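Local coordinates for ectonucleoside triphosphate diphosphohydrolase 4 (Homo sapiens, PDB 6WG5), which belongs to the GDA1/CD39 nucleoside phosphatase family, whose members are related to the actin-like ATPases, at residues V84-I92 with Y105-H116; P38-G49 with K121-T132. All blocks are in the same frame, centred on the assembly; numbering follows the deposited sequence.

Contact 1. Residues V84-I92 with Y105-H116; sequences VVMKIKPGI and YISPLLNFAAEH
Met86 CB stands over the centre of the Phe112 ring, 3.8 Å from the centroid and only 8° off the normal, the first of three CH-pi contacts here. The axes of strand 85-88 and helix 107-116 run antiparallel at 169°, 8.6 Å apart. On the opposite face of the Phe112 ring lies His116 CE1, and Val84 CG1 in turn sits above the His116 ring, toward its rim. At the other end Ile88 CD1 lies over one face of Tyr105, 3.8 Å from the ring centroid.

A Met-aromatic contact adds to the first of these: with CG of Met86 anti to its N (chi1 169°) and the chain bent at chi3, SD comes obliquely to within 4.5 Å of the Phe112 centroid. The remaining apolar contacts centre on Leu109, whose CD2 is 3.6 Å from both Met86 CG and Ile88 CG2, while Ile88 and Leu109 reach toward each other tip to tip.

Polar contacts are few. Gly91 N donates a weak, poorly aligned bond to Tyr105 OH at 2.8 Å; the hydroxyl also bonds Ser53 OG, and the edge-to-face ring of Phe95 adds to the surroundings of Tyr105. Within the helix, His116 ND1 donates almost straight to Phe112 O at 2.9 Å, in the imidazole plane, which fixes the rotation of the ring facing Val84. The chemistry therefore implies adhesion by aliphatic groups on aromatic faces along the interface, with one straight hydrogen bond setting the turn of the imidazole and the bonds at Tyr105 anchoring its hydroxyl alone.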
loop_
_atom_site.group_PDB
_atom_site.type_symbol
_atom_site.label_atom_id
_atom_site.label_comp_id
_atom_site.label_asym_id
_atom_site.label_seq_id
_atom_site.Cartn_x
_atom_site.Cartn_y
_atom_site.Cartn_z
ATOM N N VAL A 84 2.165 -13.600 15.665
ATOM C CA VAL A 84 0.831 -14.032 16.068
ATOM C C VAL A 84 -0.187 -13.538 15.048
ATOM O O VAL A 84 -0.754 -12.450 15.201
ATOM C CB VAL A 84 0.495 -13.526 17.482
ATOM C CG1 VAL A 84 -0.925 -13.916 17.880
ATOM C CG2 VAL A 84 1.505 -14.066 18.487
ATOM N N VAL A 85 -0.430 -14.334 14.010
ATOM C CA VAL A 85 -1.353 -13.972 12.941
ATOM C C VAL A 85 -2.198 -15.187 12.590
ATOM O O VAL A 85 -1.717 -16.325 12.623
ATOM C CB VAL A 85 -0.602 -13.454 11.694
ATOM C CG1 VAL A 85 -1.583 -13.041 10.604
ATOM C CG2 VAL A 85 0.308 -12.293 12.065
ATOM N N MET A 86 -3.466 -14.942 12.259
ATOM C CA MET A 86 -4.365 -15.972 11.762
ATOM C C MET A 86 -5.234 -15.372 10.667
ATOM O O MET A 86 -5.575 -14.187 10.705
ATOM C CB MET A 86 -5.250 -16.552 12.875
ATOM C CG MET A 86 -6.381 -17.438 12.364
ATOM S SD MET A 86 -7.250 -18.331 13.669
ATOM C CE MET A 86 -6.140 -19.712 13.928
ATOM N N LYS A 87 -5.590 -16.203 9.689
ATOM C CA LYS A 87 -6.380 -15.770 8.547
ATOM C C LYS A 87 -7.537 -16.733 8.326
ATOM O O LYS A 87 -7.415 -17.939 8.558
ATOM C CB LYS A 87 -5.527 -15.688 7.273
ATOM C CG LYS A 87 -4.287 -14.815 7.414
ATOM C CD LYS A 87 -3.576 -14.632 6.079
ATOM C CE LYS A 87 -2.384 -13.694 6.203
ATOM N NZ LYS A 87 -1.688 -13.501 4.899
ATOM N N ILE A 88 -8.670 -16.186 7.879
ATOM C CA ILE A 88 -9.848 -16.979 7.551
ATOM C C ILE A 88 -10.478 -16.422 6.281
ATOM O O ILE A 88 -10.306 -15.252 5.932
ATOM C CB ILE A 88 -10.886 -17.001 8.697
ATOM C CG1 ILE A 88 -11.400 -15.589 8.996
ATOM C CG2 ILE A 88 -10.278 -17.632 9.946
ATOM C CD1 ILE A 88 -12.544 -15.550 9.994
ATOM N N LYS A 89 -11.217 -17.285 5.591
ATOM C CA LYS A 89 -11.928 -16.912 4.374
ATOM C C LYS A 89 -13.420 -17.164 4.566
ATOM O O LYS A 89 -13.811 -17.851 5.510
ATOM C CB LYS A 89 -11.383 -17.698 3.179
ATOM C CG LYS A 89 -10.261 -16.981 2.440
ATOM C CD LYS A 89 -9.098 -17.907 2.118
ATOM C CE LYS A 89 -7.979 -17.154 1.407
ATOM N NZ LYS A 89 -6.784 -18.007 1.155
ATOM N N PRO A 90 -14.267 -16.625 3.670
ATOM C CA PRO A 90 -13.997 -15.843 2.457
ATOM C C PRO A 90 -14.083 -14.326 2.617
ATOM O O PRO A 90 -13.931 -13.614 1.623
ATOM C CB PRO A 90 -15.093 -16.327 1.511
ATOM C CG PRO A 90 -16.258 -16.566 2.421
ATOM C CD PRO A 90 -15.692 -16.991 3.760
ATOM N N GLY A 91 -14.330 -13.838 3.823
ATOM C CA GLY A 91 -14.461 -12.417 4.073
ATOM C C GLY A 91 -15.806 -12.072 4.686
ATOM O O GLY A 91 -16.735 -12.876 4.729
ATOM N N ILE A 92 -15.885 -10.836 5.167
ATOM C CA ILE A 92 -17.083 -10.381 5.864
ATOM C C ILE A 92 -18.150 -9.871 4.898
ATOM O O ILE A 92 -19.342 -9.934 5.213
ATOM C CB ILE A 92 -16.712 -9.303 6.903
ATOM C CG1 ILE A 92 -17.690 -9.336 8.078
ATOM C CG2 ILE A 92 -16.699 -7.904 6.274
ATOM C CD1 ILE A 92 -17.186 -8.610 9.313
ATOM N N TYR A 105 -18.492 -15.752 12.358
ATOM C CA TYR A 105 -17.459 -15.902 11.338
ATOM C C TYR A 105 -16.106 -15.415 11.839
ATOM O O TYR A 105 -15.071 -16.017 11.529
ATOM C CB TYR A 105 -17.878 -15.147 10.079
ATOM C CG TYR A 105 -16.748 -14.777 9.149
ATOM C CD1 TYR A 105 -16.182 -15.720 8.303
ATOM C CD2 TYR A 105 -16.262 -13.477 9.100
ATOM C CE1 TYR A 105 -15.153 -15.384 7.446
ATOM C CE2 TYR A 105 -15.235 -13.130 8.246
ATOM C CZ TYR A 105 -14.684 -14.086 7.421
ATOM O OH TYR A 105 -13.660 -13.747 6.567
ATOM N N ILE A 106 -16.094 -14.326 12.617
ATOM C CA ILE A 106 -14.852 -13.805 13.183
ATOM C C ILE A 106 -14.504 -14.444 14.519
ATOM O O ILE A 106 -13.451 -14.126 15.089
ATOM C CB ILE A 106 -14.911 -12.272 13.362
ATOM C CG1 ILE A 106 -16.112 -11.858 14.220
ATOM C CG2 ILE A 106 -14.947 -11.577 12.010
ATOM C CD1 ILE A 106 -15.773 -11.622 15.668
ATOM N N SER A 107 -15.351 -15.330 15.040
ATOM C CA SER A 107 -15.047 -15.977 16.312
ATOM C C SER A 107 -13.721 -16.727 16.289
ATOM O O SER A 107 -12.955 -16.601 17.261
ATOM C CB SER A 107 -16.195 -16.917 16.704
ATOM O OG SER A 107 -17.336 -16.181 17.107
ATOM N N PRO A 108 -13.386 -17.503 15.255
ATOM C CA PRO A 108 -12.078 -18.178 15.252
ATOM C C PRO A 108 -10.903 -17.224 15.380
ATOM O O PRO A 108 -9.857 -17.612 15.915
ATOM C CB PRO A 108 -12.065 -18.914 13.904
ATOM C CG PRO A 108 -13.500 -19.075 13.540
ATOM C CD PRO A 108 -14.197 -17.866 14.080
ATOM N N LEU A 109 -11.041 -15.983 14.907
ATOM C CA LEU A 109 -9.945 -15.023 15.000
ATOM C C LEU A 109 -9.795 -14.475 16.414
ATOM O O LEU A 109 -8.672 -14.310 16.902
ATOM C CB LEU A 109 -10.165 -13.872 14.016
ATOM C CG LEU A 109 -10.273 -14.231 12.534
ATOM C CD1 LEU A 109 -10.514 -12.980 11.700
ATOM C CD2 LEU A 109 -9.027 -14.954 12.055
ATOM N N LEU A 110 -10.912 -14.183 17.083
ATOM C CA LEU A 110 -10.837 -13.590 18.415
ATOM C C LEU A 110 -10.424 -14.622 19.458
ATOM O O LEU A 110 -9.676 -14.303 20.390
ATOM C CB LEU A 110 -12.178 -12.954 18.779
ATOM C CG LEU A 110 -12.672 -11.857 17.830
ATOM C CD1 LEU A 110 -13.986 -11.283 18.331
ATOM C CD2 LEU A 110 -11.637 -10.751 17.665
ATOM N N ASN A 111 -10.904 -15.860 19.325
ATOM C CA ASN A 111 -10.422 -16.928 20.195
ATOM C C ASN A 111 -8.920 -17.128 20.025
ATOM O O ASN A 111 -8.203 -17.384 20.999
ATOM C CB ASN A 111 -11.175 -18.224 19.899
ATOM C CG ASN A 111 -12.635 -18.152 20.298
ATOM O OD1 ASN A 111 -12.969 -17.697 21.392
ATOM N ND2 ASN A 111 -13.516 -18.593 19.407
ATOM N N PHE A 112 -8.428 -17.012 18.790
ATOM C CA PHE A 112 -6.992 -17.095 18.549
ATOM C C PHE A 112 -6.249 -16.013 19.325
ATOM O O PHE A 112 -5.234 -16.283 19.978
ATOM C CB PHE A 112 -6.715 -16.978 17.050
ATOM C CG PHE A 112 -5.255 -16.918 16.703
ATOM C CD1 PHE A 112 -4.530 -18.079 16.499
ATOM C CD2 PHE A 112 -4.611 -15.700 16.572
ATOM C CE1 PHE A 112 -3.188 -18.027 16.174
ATOM C CE2 PHE A 112 -3.268 -15.642 16.247
ATOM C CZ PHE A 112 -2.557 -16.808 16.048
ATOM N N ALA A 113 -6.746 -14.775 19.263
ATOM C CA ALA A 113 -6.115 -13.686 20.001
ATOM C C ALA A 113 -6.245 -13.889 21.505
ATOM O O ALA A 113 -5.281 -13.674 22.251
ATOM C CB ALA A 113 -6.733 -12.350 19.587
ATOM N N ALA A 114 -7.427 -14.305 21.970
ATOM C CA ALA A 114 -7.642 -14.490 23.400
ATOM C C ALA A 114 -6.730 -15.565 23.972
ATOM O O ALA A 114 -6.378 -15.515 25.157
ATOM C CB ALA A 114 -9.105 -14.841 23.668
ATOM N N GLU A 115 -6.339 -16.545 23.155
ATOM C CA GLU A 115 -5.406 -17.568 23.616
ATOM C C GLU A 115 -4.045 -16.962 23.938
ATOM O O GLU A 115 -3.475 -17.214 25.006
ATOM C CB GLU A 115 -5.264 -18.664 22.557
ATOM C CG GLU A 115 -6.095 -19.910 22.820
ATOM C CD GLU A 115 -5.850 -20.996 21.788
ATOM O OE1 GLU A 115 -5.452 -20.659 20.652
ATOM O OE2 GLU A 115 -6.048 -22.186 22.117
ATOM N N HIS A 116 -3.514 -16.149 23.024
ATOM C CA HIS A 116 -2.148 -15.657 23.164
ATOM C C HIS A 116 -2.051 -14.508 24.163
ATOM O O HIS A 116 -1.086 -14.434 24.932
ATOM C CB HIS A 116 -1.611 -15.229 21.799
ATOM C CG HIS A 116 -1.377 -16.372 20.860
ATOM N ND1 HIS A 116 -2.373 -16.901 20.067
ATOM C CD2 HIS A 116 -0.262 -17.092 20.593
ATOM C CE1 HIS A 116 -1.881 -17.894 19.349
ATOM N NE2 HIS A 116 -0.602 -18.032 19.650
#

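Contact 2. Residues P38-G49 with K121-T132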
loop_
_atom_site.group_PDB
_atom_site.type_symbol
_atom_site.label_atom_id
_atom_site.label_comp_id
_atom_site.label_asym_id
_atom_site.label_seq_id
_atom_site.Cartn_x
_atom_site.Cartn_y
_atom_site.Cartn_z
ATOM N N PRO A 38 4.565 -8.361 33.270
ATOM C CA PRO A 38 3.384 -7.498 33.438
ATOM C C PRO A 38 3.536 -6.121 32.815
ATOM O O PRO A 38 2.543 -5.384 32.746
ATOM C CB PRO A 38 3.238 -7.401 34.960
ATOM C CG PRO A 38 4.626 -7.560 35.470
ATOM C CD PRO A 38 5.310 -8.519 34.533
ATOM N N ASN A 39 4.730 -5.747 32.364
ATOM C CA ASN A 39 4.963 -4.438 31.774
ATOM C C ASN A 39 4.788 -4.430 30.260
ATOM O O ASN A 39 5.086 -3.416 29.621
ATOM C CB ASN A 39 6.364 -3.942 32.145
ATOM C CG ASN A 39 6.471 -3.547 33.607
ATOM O OD1 ASN A 39 5.537 -2.984 34.179
ATOM N ND2 ASN A 39 7.609 -3.847 34.221
ATOM N N VAL A 40 4.312 -5.528 29.676
ATOM C CA VAL A 40 3.992 -5.595 28.255
ATOM C C VAL A 40 2.495 -5.390 28.089
ATOM O O VAL A 40 1.691 -5.956 28.841
ATOM C CB VAL A 40 4.437 -6.936 27.639
ATOM C CG1 VAL A 40 4.009 -7.027 26.179
ATOM C CG2 VAL A 40 5.942 -7.105 27.758
ATOM N N ASN A 41 2.117 -4.577 27.107
ATOM C CA ASN A 41 0.723 -4.340 26.771
ATOM C C ASN A 41 0.465 -4.824 25.352
ATOM O O ASN A 41 1.391 -4.980 24.553
ATOM C CB ASN A 41 0.370 -2.856 26.909
ATOM C CG ASN A 41 0.753 -2.295 28.263
ATOM O OD1 ASN A 41 1.668 -1.476 28.371
ATOM N ND2 ASN A 41 0.061 -2.742 29.308
ATOM N N TYR A 42 -0.807 -5.064 25.043
ATOM C CA TYR A 42 -1.185 -5.737 23.811
ATOM C C TYR A 42 -2.275 -4.958 23.087
ATOM O O TYR A 42 -3.025 -4.183 23.686
ATOM C CB TYR A 42 -1.662 -7.171 24.093
ATOM C CG TYR A 42 -0.655 -7.995 24.864
ATOM C CD1 TYR A 42 -0.548 -7.881 26.245
ATOM C CD2 TYR A 42 0.192 -8.883 24.213
ATOM C CE1 TYR A 42 0.375 -8.626 26.956
ATOM C CE2 TYR A 42 1.118 -9.634 24.915
ATOM C CZ TYR A 42 1.204 -9.501 26.287
ATOM O OH TYR A 42 2.122 -10.243 26.994
ATOM N N GLY A 43 -2.343 -5.177 21.782
ATOM C CA GLY A 43 -3.391 -4.600 20.958
ATOM C C GLY A 43 -3.678 -5.524 19.798
ATOM O O GLY A 43 -2.792 -6.240 19.322
ATOM N N ILE A 44 -4.930 -5.518 19.345
ATOM C CA ILE A 44 -5.404 -6.464 18.342
ATOM C C ILE A 44 -6.068 -5.694 17.211
ATOM O O ILE A 44 -6.900 -4.814 17.458
ATOM C CB ILE A 44 -6.385 -7.488 18.948
ATOM C CG1 ILE A 44 -5.718 -8.256 20.093
ATOM C CG2 ILE A 44 -6.853 -8.471 17.884
ATOM C CD1 ILE A 44 -6.691 -8.774 21.127
ATOM N N VAL A 45 -5.706 -6.032 15.975
ATOM C CA VAL A 45 -6.277 -5.423 14.781
ATOM C C VAL A 45 -6.744 -6.537 13.856
ATOM O O VAL A 45 -6.011 -7.507 13.627
ATOM C CB VAL A 45 -5.262 -4.519 14.055
ATOM C CG1 VAL A 45 -5.922 -3.813 12.874
ATOM C CG2 VAL A 45 -4.664 -3.508 15.018
ATOM N N VAL A 46 -7.957 -6.400 13.327
ATOM C CA VAL A 46 -8.510 -7.334 12.353
ATOM C C VAL A 46 -8.617 -6.610 11.018
ATOM O O VAL A 46 -9.293 -5.579 10.913
ATOM C CB VAL A 46 -9.875 -7.882 12.797
ATOM C CG1 VAL A 46 -10.521 -8.702 11.684
ATOM C CG2 VAL A 46 -9.722 -8.731 14.046
ATOM N N ASP A 47 -7.952 -7.151 10.001
ATOM C CA ASP A 47 -8.076 -6.663 8.632
ATOM C C ASP A 47 -9.179 -7.457 7.941
ATOM O O ASP A 47 -8.998 -8.639 7.631
ATOM C CB ASP A 47 -6.747 -6.799 7.892
ATOM C CG ASP A 47 -6.888 -6.611 6.392
ATOM O OD1 ASP A 47 -7.871 -5.979 5.948
ATOM O OD2 ASP A 47 -6.006 -7.097 5.650
ATOM N N CYS A 48 -10.319 -6.811 7.700
ATOM C CA CYS A 48 -11.464 -7.447 7.045
ATOM C C CYS A 48 -11.442 -7.068 5.568
ATOM O O CYS A 48 -12.039 -6.075 5.151
ATOM C CB CYS A 48 -12.770 -7.032 7.712
ATOM S SG CYS A 48 -13.094 -7.859 9.286
ATOM N N GLY A 49 -10.748 -7.881 4.767
ATOM C CA GLY A 49 -10.656 -7.651 3.342
ATOM C C GLY A 49 -11.760 -8.353 2.570
ATOM O O GLY A 49 -12.665 -8.969 3.132
ATOM N N LYS A 121 -4.773 -9.353 30.856
ATOM C CA LYS A 121 -4.605 -8.145 30.058
ATOM C C LYS A 121 -5.739 -7.911 29.067
ATOM O O LYS A 121 -5.762 -6.859 28.419
ATOM C CB LYS A 121 -3.272 -8.203 29.300
ATOM C CG LYS A 121 -2.053 -7.959 30.175
ATOM C CD LYS A 121 -1.748 -6.474 30.296
ATOM C CE LYS A 121 -0.786 -6.187 31.436
ATOM N NZ LYS A 121 0.492 -6.939 31.310
ATOM N N HIS A 122 -6.675 -8.855 28.932
ATOM C CA HIS A 122 -7.780 -8.680 27.992
ATOM C C HIS A 122 -8.537 -7.388 28.269
ATOM O O HIS A 122 -8.850 -6.627 27.346
ATOM C CB HIS A 122 -8.727 -9.879 28.065
ATOM C CG HIS A 122 -8.135 -11.151 27.543
ATOM N ND1 HIS A 122 -8.887 -12.286 27.324
ATOM C CD2 HIS A 122 -6.865 -11.468 27.195
ATOM C CE1 HIS A 122 -8.106 -13.247 26.864
ATOM N NE2 HIS A 122 -6.874 -12.777 26.777
ATOM N N LYS A 123 -8.844 -7.124 29.542
ATOM C CA LYS A 123 -9.619 -5.935 29.884
ATOM C C LYS A 123 -8.920 -4.658 29.436
ATOM O O LYS A 123 -9.586 -3.659 29.141
ATOM C CB LYS A 123 -9.882 -5.897 31.391
ATOM C CG LYS A 123 -8.624 -5.854 32.250
ATOM C CD LYS A 123 -8.965 -5.736 33.733
ATOM C CE LYS A 123 -9.344 -7.080 34.339
ATOM N NZ LYS A 123 -8.199 -7.719 35.050
ATOM N N GLU A 124 -7.590 -4.670 29.371
ATOM C CA GLU A 124 -6.810 -3.501 28.988
ATOM C C GLU A 124 -6.316 -3.564 27.548
ATOM O O GLU A 124 -5.548 -2.690 27.130
ATOM C CB GLU A 124 -5.621 -3.337 29.935
ATOM C CG GLU A 124 -5.984 -2.719 31.271
ATOM C CD GLU A 124 -4.837 -2.761 32.260
ATOM O OE1 GLU A 124 -3.739 -3.216 31.877
ATOM O OE2 GLU A 124 -5.036 -2.338 33.420
ATOM N N THR A 125 -6.740 -4.567 26.780
ATOM C CA THR A 125 -6.266 -4.746 25.415
ATOM C C THR A 125 -7.326 -4.267 24.437
ATOM O O THR A 125 -8.438 -4.817 24.436
ATOM C CB THR A 125 -5.938 -6.213 25.159
ATOM O OG1 THR A 125 -4.852 -6.612 26.005
ATOM C CG2 THR A 125 -5.553 -6.443 23.699
ATOM N N PRO A 126 -7.049 -3.273 23.597
ATOM C CA PRO A 126 -8.050 -2.843 22.617
ATOM C C PRO A 126 -8.138 -3.783 21.427
ATOM O O PRO A 126 -7.156 -4.402 21.011
ATOM C CB PRO A 126 -7.546 -1.459 22.187
ATOM C CG PRO A 126 -6.074 -1.540 22.360
ATOM C CD PRO A 126 -5.852 -2.412 23.567
ATOM N N LEU A 127 -9.347 -3.881 20.881
ATOM C CA LEU A 127 -9.616 -4.640 19.667
ATOM C C LEU A 127 -10.146 -3.687 18.607
ATOM O O LEU A 127 -11.108 -2.954 18.852
ATOM C CB LEU A 127 -10.627 -5.761 19.932
ATOM C CG LEU A 127 -11.230 -6.469 18.713
ATOM C CD1 LEU A 127 -10.175 -7.251 17.943
ATOM C CD2 LEU A 127 -12.366 -7.380 19.147
ATOM N N TYR A 128 -9.514 -3.695 17.435
ATOM C CA TYR A 128 -9.934 -2.872 16.309
ATOM C C TYR A 128 -10.243 -3.774 15.122
ATOM O O TYR A 128 -9.416 -4.607 14.738
ATOM C CB TYR A 128 -8.856 -1.850 15.935
ATOM C CG TYR A 128 -8.531 -0.875 17.045
ATOM C CD1 TYR A 128 -9.393 0.172 17.347
ATOM C CD2 TYR A 128 -7.364 -0.999 17.789
ATOM C CE1 TYR A 128 -9.104 1.067 18.360
ATOM C CE2 TYR A 128 -7.067 -0.108 18.805
ATOM C CZ TYR A 128 -7.941 0.924 19.087
ATOM O OH TYR A 128 -7.656 1.818 20.096
ATOM N N ILE A 129 -11.435 -3.612 14.555
ATOM C CA ILE A 129 -11.864 -4.356 13.376
ATOM C C ILE A 129 -12.086 -3.339 12.267
ATOM O O ILE A 129 -13.045 -2.559 12.311
ATOM C CB ILE A 129 -13.133 -5.178 13.642
ATOM C CG1 ILE A 129 -12.871 -6.195 14.758
ATOM C CG2 ILE A 129 -13.590 -5.880 12.363
ATOM C CD1 ILE A 129 -14.086 -7.003 15.166
ATOM N N LEU A 130 -11.202 -3.348 11.272
ATOM C CA LEU A 130 -11.205 -2.359 10.201
ATOM C C LEU A 130 -11.394 -3.075 8.872
ATOM O O LEU A 130 -10.581 -3.930 8.501
ATOM C CB LEU A 130 -9.904 -1.556 10.213
ATOM C CG LEU A 130 -9.513 -1.010 11.589
ATOM C CD1 LEU A 130 -8.148 -0.346 11.534
ATOM C CD2 LEU A 130 -10.565 -0.039 12.109
ATOM N N CYS A 131 -12.461 -2.725 8.159
ATOM C CA CYS A 131 -12.837 -3.382 6.915
ATOM C C CYS A 131 -12.496 -2.488 5.732
ATOM O O CYS A 131 -12.612 -1.262 5.817
ATOM C CB CYS A 131 -14.331 -3.712 6.908
ATOM S SG CYS A 131 -14.954 -4.321 8.493
ATOM N N THR A 132 -12.089 -3.109 4.624
ATOM C CA THR A 132 -11.614 -2.361 3.466
ATOM C C THR A 132 -12.593 -2.447 2.297
ATOM O O THR A 132 -13.742 -2.010 2.416
ATOM C CB THR A 132 -10.226 -2.859 3.054
ATOM O OG1 THR A 132 -10.259 -4.279 2.862
ATOM C CG2 THR A 132 -9.197 -2.514 4.121
HETATM O O HOH W 1 -3.107 -2.158 25.739
HETATM O O HOH W 2 -2.497 -4.943 27.315
HETATM O O HOH W 3 -6.994 -4.897 2.888
#
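Lys121 reaches across the start of the strand pair, its chain bent at chi2 and chi4, to hold Pro38 O and Val40 O with NZ, each at 2.9 Å. The two bonds differ: NZ lies in the carbonyl plane of Val40 but well above that of Pro38. On the way, the Lys121 side chain crosses that of Tyr42 at about a right angle, CG nearest CE1. Nearby, water 1 bridges Tyr42 O and Glu124 O, and Thr125 OG1 donates to Lys121 O.

Along the strands, alternation separates the side chains. On one face Ile44 sits between two partners: its CD1 meets Thr125 CG2 at 3.7 Å, the two side chains crossing at about a right angle, and its CG2 meets Leu127 CD1 at 3.5 Å obliquely. Val46 and Ile129 then lie side by side, pointing the same way, and Cys48 packs CB against Cys131 SG at 3.6 Å. Helix 107-116 packs on the Ile44-Leu127 part of this face. Val45, Asp47, Tyr128 and Leu130 point to the other, where helix 479-487 meets Val45, Asp47 and Tyr128; the Asp47 carboxylate forms a salt bridge with Arg54.

The backbones fix this pairing. Ile44, Val46 and Cys48 each donate to and accept from segment 121-132, from Ile44 N to Pro126 O (3.0 Å) through to Thr132 N to Cys48 O (3.0 Å), with strand axes 16° apart. Adjacent parallel strands between helical layers, with antiparallel strand 53-61 on the other edge of strand 40-48, are characteristic of the actin-like ATPase (RNase H-like) fold.

Overall arrangement
Both contacts involve strands of one mixed sheet, their centres about 12 Å apart. Along the chain the order is strand 40-48, strand 85-88, helix 107-116 and strand 127-131, so both segments of contact 1 fall between those of contact 2. Strand 53-61 links strands 40-48 and 85-88 laterally, pairing antiparallel with both. Helix 107-116 serves both contacts: while it packs against strand 85-88, its Ala113 CB lies 3.9 Å from Ile44 CD1 and its Leu110 CD2 lies 3.8 Å from Leu127 CD2. The helix thus packs on one side of the sheet and touches both contacts, an alpha/beta layering consistent with the actin-like fold.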